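Local coordinates for capsular polysaccharide biosynthesis protein (Vibrio cholerae, PDB 1XPJ) that is of unknown function but is probably a haloacid dehalogenase-like hydrolase, possibly involved in making capsular polysaccharide, at residues P25-H37 with P104-H116. Sequence-based numbering, arbitrary orientation.
Sequences PRLDVIEQLREYH and PSEFASMNLEEIH
Phe107 is the knob of this helix pair, its ring set in a hole made by Val29, Gln32, Leu33 and Tyr36 on helix 27-38. With CG anti to the backbone N (chi1 174°), the ring reaches across to that helix. The methylene CG of Gln32 lies over one ring face, a CH-pi contact 3.7 Å from the centroid of the Phe107 ring, while the carbonyl O of Val29 meets the ring at its edge. The side chains of Tyr36 and Phe107 run antiparallel, with CE1 of Phe107 over one face of the Tyr36 ring and 3.5 Å from its CE1; planes inclined at 42° make the pair neither a stack nor edge-to-face. Smaller aliphatic groups suit the tighter end: Val29 CG2 packs against CB of Pro104 in the conformer modelled, and the short side chain of Ala108 lets the backbones come close, with CA of Val29 and CA of Ala108 5.3 Å apart.

Gln32 suits its place because its aliphatic part covers the ring while its amide serves the backbone. Its chain bends at chi2 (82°), and NE2 donates to the carbonyl O of Phe107 at 2.9 Å, nearly straight and in the carbonyl plane. That carbonyl lies near the C-terminal end of helix 104-109, and the bond supplies it with a side-chain donor.

In this HAD-like fold, helix 27-38 and helix 104-109 pack together beside strand 3-6 of the parallel sheet, where Leu4 touches Leu33, Tyr36 and Phe107. The strand leads into a probable DxDx(T/V) motif; Arg26 NH1 hydrogen-bonds Gly10 O there and, in the conformer modelled, passes close to the Pro104 ring.

Beyond the turn, Asn111 OD1 caps helix 112-120 by accepting from Glu114 N. The Tyr36 ring lies against Leu112, and its OH is buried without a polar partner. Phe95 of the second subunit packs on Tyr36 and Ile115.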
loop_
_atom_site.group_PDB
_atom_site.type_symbol
_atom_site.label_atom_id
_atom_site.label_comp_id
_atom_site.label_asym_id
_atom_site.label_seq_id
_atom_site.Cartn_x
_atom_site.Cartn_y
_atom_site.Cartn_z
ATOM N N PRO A 25 -14.017 -11.620 22.479
ATOM C CA PRO A 25 -12.606 -11.335 22.818
ATOM C C PRO A 25 -11.835 -12.529 23.449
ATOM O O PRO A 25 -12.362 -13.261 24.270
ATOM C CB PRO A 25 -12.609 -10.159 23.782
ATOM C CG PRO A 25 -13.985 -10.186 24.452
ATOM C CD PRO A 25 -14.879 -10.901 23.408
ATOM N N ARG A 26 -10.551 -12.658 23.033
ATOM C CA ARG A 26 -9.511 -13.407 23.729
ATOM C C ARG A 26 -8.853 -12.533 24.772
ATOM O O ARG A 26 -7.986 -11.736 24.472
ATOM C CB ARG A 26 -8.460 -13.908 22.727
ATOM C CG ARG A 26 -8.917 -15.012 21.843
ATOM C CD ARG A 26 -7.746 -15.702 21.134
ATOM N NE ARG A 26 -6.989 -16.532 22.075
ATOM C CZ ARG A 26 -6.033 -17.328 21.562
ATOM N NH1 ARG A 26 -5.814 -17.349 20.257
ATOM N NH2 ARG A 26 -5.283 -18.069 22.382
ATOM N N LEU A 27 -9.439 -12.635 25.963
ATOM C CA LEU A 27 -9.102 -11.768 27.100
ATOM C C LEU A 27 -7.665 -11.890 27.621
ATOM O O LEU A 27 -7.042 -10.888 27.983
ATOM C CB LEU A 27 -10.089 -11.974 28.255
ATOM C CG LEU A 27 -11.558 -11.582 28.046
ATOM C CD1 LEU A 27 -12.426 -12.203 29.159
ATOM C CD2 LEU A 27 -11.773 -10.057 27.947
ATOM N N ASP A 28 -7.143 -13.109 27.678
ATOM C CA ASP A 28 -5.754 -13.304 28.096
ATOM C C ASP A 28 -4.769 -12.618 27.125
ATOM O O ASP A 28 -3.811 -11.975 27.561
ATOM C CB ASP A 28 -5.432 -14.794 28.282
ATOM C CG ASP A 28 -5.703 -15.631 27.029
ATOM O OD1 ASP A 28 -6.340 -15.139 26.074
ATOM O OD2 ASP A 28 -5.315 -16.807 26.906
ATOM N N VAL A 29 -5.031 -12.726 25.819
ATOM C CA VAL A 29 -4.156 -12.123 24.801
ATOM C C VAL A 29 -4.169 -10.601 24.898
ATOM O O VAL A 29 -3.107 -9.971 24.911
ATOM C CB VAL A 29 -4.516 -12.566 23.346
ATOM C CG1 VAL A 29 -3.787 -11.710 22.328
ATOM C CG2 VAL A 29 -4.205 -14.060 23.117
ATOM N N ILE A 30 -5.368 -10.020 24.965
ATOM C CA ILE A 30 -5.524 -8.570 25.120
ATOM C C ILE A 30 -4.860 -8.026 26.397
ATOM O O ILE A 30 -4.180 -6.989 26.362
ATOM C CB ILE A 30 -7.017 -8.161 25.073
ATOM C CG1 ILE A 30 -7.665 -8.616 23.756
ATOM C CG2 ILE A 30 -7.161 -6.649 25.232
ATOM C CD1 ILE A 30 -9.149 -8.294 23.684
ATOM N N GLU A 31 -5.053 -8.720 27.514
ATOM C CA GLU A 31 -4.420 -8.332 28.779
ATOM C C GLU A 31 -2.888 -8.310 28.648
ATOM O O GLU A 31 -2.211 -7.415 29.183
ATOM C CB GLU A 31 -4.872 -9.258 29.916
ATOM C CG GLU A 31 -4.386 -8.854 31.313
ATOM C CD GLU A 31 -4.916 -7.496 31.790
ATOM O OE1 GLU A 31 -6.016 -7.079 31.365
ATOM O OE2 GLU A 31 -4.226 -6.841 32.603
ATOM N N GLN A 32 -2.351 -9.279 27.912
ATOM C CA GLN A 32 -0.917 -9.292 27.661
ATOM C C GLN A 32 -0.475 -8.080 26.808
ATOM O O GLN A 32 0.588 -7.511 27.049
ATOM C CB GLN A 32 -0.465 -10.629 27.077
ATOM C CG GLN A 32 1.047 -10.833 27.107
ATOM C CD GLN A 32 1.575 -11.325 28.448
ATOM O OE1 GLN A 32 1.368 -10.687 29.474
ATOM N NE2 GLN A 32 2.258 -12.462 28.438
ATOM N N LEU A 33 -1.305 -7.671 25.847
ATOM C CA LEU A 33 -1.050 -6.461 25.058
ATOM C C LEU A 33 -0.918 -5.233 25.963
ATOM O O LEU A 33 -0.065 -4.375 25.732
ATOM C CB LEU A 33 -2.162 -6.230 24.014
ATOM C CG LEU A 33 -1.856 -5.899 22.561
ATOM C CD1 LEU A 33 -0.717 -6.750 22.032
ATOM C CD2 LEU A 33 -3.109 -6.117 21.727
ATOM N N ARG A 34 -1.766 -5.155 26.989
ATOM C CA ARG A 34 -1.721 -4.059 27.972
ATOM C C ARG A 34 -0.384 -4.005 28.744
ATOM O O ARG A 34 0.168 -2.921 28.987
ATOM C CB ARG A 34 -2.886 -4.180 28.963
ATOM C CG ARG A 34 -4.259 -3.866 28.386
ATOM C CD ARG A 34 -5.254 -3.343 29.413
ATOM N NE ARG A 34 -6.613 -3.295 28.877
ATOM C CZ ARG A 34 -7.531 -4.241 29.055
ATOM N NH1 ARG A 34 -7.255 -5.330 29.762
ATOM N NH2 ARG A 34 -8.734 -4.102 28.519
ATOM N N GLU A 35 0.123 -5.175 29.135
ATOM C CA GLU A 35 1.382 -5.262 29.874
ATOM C C GLU A 35 2.561 -4.827 29.003
ATOM O O GLU A 35 3.463 -4.139 29.481
ATOM C CB GLU A 35 1.622 -6.678 30.402
ATOM C CG GLU A 35 0.582 -7.135 31.410
ATOM C CD GLU A 35 1.178 -7.484 32.761
ATOM O OE1 GLU A 35 0.718 -8.483 33.362
ATOM O OE2 GLU A 35 2.095 -6.765 33.230
ATOM N N TYR A 36 2.545 -5.234 27.731
ATOM C CA TYR A 36 3.568 -4.813 26.780
ATOM C C TYR A 36 3.497 -3.317 26.461
ATOM O O TYR A 36 4.538 -2.665 26.329
ATOM C CB TYR A 36 3.522 -5.644 25.493
ATOM C CG TYR A 36 4.252 -6.964 25.610
ATOM C CD1 TYR A 36 3.682 -8.043 26.307
ATOM C CD2 TYR A 36 5.505 -7.147 25.022
ATOM C CE1 TYR A 36 4.334 -9.247 26.424
ATOM C CE2 TYR A 36 6.168 -8.367 25.133
ATOM C CZ TYR A 36 5.570 -9.410 25.834
ATOM O OH TYR A 36 6.204 -10.610 25.953
ATOM N N HIS A 37 2.287 -2.772 26.350
ATOM C CA HIS A 37 2.132 -1.325 26.220
ATOM C C HIS A 37 2.783 -0.595 27.420
ATOM O O HIS A 37 3.426 0.440 27.249
ATOM C CB HIS A 37 0.655 -0.938 26.043
ATOM C CG HIS A 37 0.432 0.523 25.763
ATOM N ND1 HIS A 37 0.131 1.004 24.503
ATOM C CD2 HIS A 37 0.453 1.603 26.585
ATOM C CE1 HIS A 37 -0.022 2.318 24.565
ATOM N NE2 HIS A 37 0.178 2.707 25.814
ATOM N N PRO A 104 -0.591 -16.657 19.348
ATOM C CA PRO A 104 -1.222 -15.957 20.475
ATOM C C PRO A 104 -1.192 -16.763 21.772
ATOM O O PRO A 104 -1.158 -16.137 22.832
ATOM C CB PRO A 104 -2.661 -15.688 19.991
ATOM C CG PRO A 104 -2.639 -15.906 18.525
ATOM C CD PRO A 104 -1.545 -16.883 18.247
ATOM N N SER A 105 -1.164 -18.095 21.703
ATOM C CA SER A 105 -1.043 -18.909 22.920
ATOM C C SER A 105 0.356 -18.828 23.516
ATOM O O SER A 105 0.499 -18.833 24.726
ATOM C CB SER A 105 -1.425 -20.383 22.687
ATOM O OG SER A 105 -0.508 -21.004 21.789
ATOM N N GLU A 106 1.382 -18.751 22.680
ATOM C CA GLU A 106 2.738 -18.539 23.192
ATOM C C GLU A 106 2.885 -17.147 23.824
ATOM O O GLU A 106 3.498 -17.011 24.874
ATOM C CB GLU A 106 3.784 -18.716 22.090
ATOM C CG GLU A 106 3.791 -20.098 21.452
ATOM C CD GLU A 106 4.741 -20.198 20.271
ATOM O OE1 GLU A 106 4.593 -19.398 19.312
ATOM O OE2 GLU A 106 5.630 -21.083 20.309
ATOM N N PHE A 107 2.318 -16.129 23.180
ATOM C CA PHE A 107 2.393 -14.744 23.636
ATOM C C PHE A 107 1.730 -14.546 24.996
ATOM O O PHE A 107 2.172 -13.723 25.800
ATOM C CB PHE A 107 1.716 -13.828 22.601
ATOM C CG PHE A 107 1.590 -12.374 23.029
ATOM C CD1 PHE A 107 2.721 -11.572 23.197
ATOM C CD2 PHE A 107 0.329 -11.800 23.231
ATOM C CE1 PHE A 107 2.604 -10.208 23.570
ATOM C CE2 PHE A 107 0.202 -10.438 23.595
ATOM C CZ PHE A 107 1.341 -9.645 23.769
ATOM N N ALA A 108 0.647 -15.283 25.216
ATOM C CA ALA A 108 -0.147 -15.174 26.434
ATOM C C ALA A 108 0.540 -15.840 27.616
ATOM O O ALA A 108 0.362 -15.406 28.752
ATOM C CB ALA A 108 -1.537 -15.784 26.222
ATOM N N SER A 109 1.319 -16.886 27.349
ATOM C CA SER A 109 1.846 -17.732 28.414
ATOM C C SER A 109 3.343 -17.560 28.707
ATOM O O SER A 109 3.857 -18.138 29.659
ATOM C CB SER A 109 1.544 -19.196 28.101
ATOM O OG SER A 109 2.268 -19.599 26.953
ATOM N N MET A 110 4.042 -16.769 27.895
ATOM C CA MET A 110 5.477 -16.560 28.088
ATOM C C MET A 110 5.788 -15.103 28.401
ATOM O O MET A 110 5.082 -14.212 27.929
ATOM C CB MET A 110 6.274 -16.961 26.848
ATOM C CG MET A 110 6.177 -18.431 26.430
ATOM S SD MET A 110 6.902 -18.642 24.796
ATOM C CE MET A 110 6.241 -20.258 24.401
ATOM N N ASN A 111 6.848 -14.880 29.185
ATOM C CA ASN A 111 7.383 -13.535 29.414
ATOM C C ASN A 111 8.340 -13.097 28.306
ATOM O O ASN A 111 8.681 -13.893 27.419
ATOM C CB ASN A 111 8.034 -13.392 30.805
ATOM C CG ASN A 111 9.202 -14.362 31.034
ATOM O OD1 ASN A 111 10.109 -14.487 30.202
ATOM N ND2 ASN A 111 9.187 -15.036 32.182
ATOM N N LEU A 112 8.762 -11.833 28.356
ATOM C CA LEU A 112 9.646 -11.252 27.345
ATOM C C LEU A 112 10.959 -12.020 27.201
ATOM O O LEU A 112 11.368 -12.326 26.078
ATOM C CB LEU A 112 9.904 -9.758 27.615
ATOM C CG LEU A 112 9.860 -8.771 26.432
ATOM C CD1 LEU A 112 10.943 -7.708 26.574
ATOM C CD2 LEU A 112 9.952 -9.443 25.052
ATOM N N GLU A 113 11.595 -12.340 28.328
ATOM C CA GLU A 113 12.811 -13.160 28.335
ATOM C C GLU A 113 12.582 -14.464 27.568
ATOM O O GLU A 113 13.381 -14.826 26.712
ATOM C CB GLU A 113 13.280 -13.445 29.770
ATOM C CG GLU A 113 14.690 -14.023 29.892
ATOM C CD GLU A 113 15.076 -14.404 31.326
ATOM O OE1 GLU A 113 14.759 -13.642 32.276
ATOM O OE2 GLU A 113 15.714 -15.468 31.515
ATOM N N GLU A 114 11.474 -15.140 27.871
ATOM C CA GLU A 114 11.086 -16.384 27.209
ATOM C C GLU A 114 10.829 -16.233 25.709
ATOM O O GLU A 114 11.210 -17.109 24.940
ATOM C CB GLU A 114 9.855 -16.992 27.883
ATOM C CG GLU A 114 10.142 -17.750 29.171
ATOM C CD GLU A 114 8.885 -18.016 29.988
ATOM O OE1 GLU A 114 8.871 -17.655 31.184
ATOM O OE2 GLU A 114 7.913 -18.589 29.440
ATOM N N ILE A 115 10.181 -15.139 25.295
ATOM C CA ILE A 115 9.935 -14.878 23.876
ATOM C C ILE A 115 11.276 -14.669 23.169
ATOM O O ILE A 115 11.520 -15.218 22.087
ATOM C CB ILE A 115 9.015 -13.633 23.662
ATOM C CG1 ILE A 115 7.662 -13.784 24.366
ATOM C CG2 ILE A 115 8.818 -13.342 22.177
ATOM C CD1 ILE A 115 6.725 -14.790 23.744
ATOM N N HIS A 116 12.131 -13.870 23.801
ATOM C CA HIS A 116 13.472 -13.584 23.307
ATOM C C HIS A 116 14.260 -14.864 23.074
ATOM O O HIS A 116 15.025 -14.946 22.118
ATOM C CB HIS A 116 14.216 -12.673 24.292
ATOM C CG HIS A 116 14.080 -11.212 23.987
ATOM N ND1 HIS A 116 14.658 -10.229 24.769
ATOM C CD2 HIS A 116 13.439 -10.565 22.981
ATOM C CE1 HIS A 116 14.379 -9.041 24.258
ATOM N NE2 HIS A 116 13.641 -9.218 23.172
#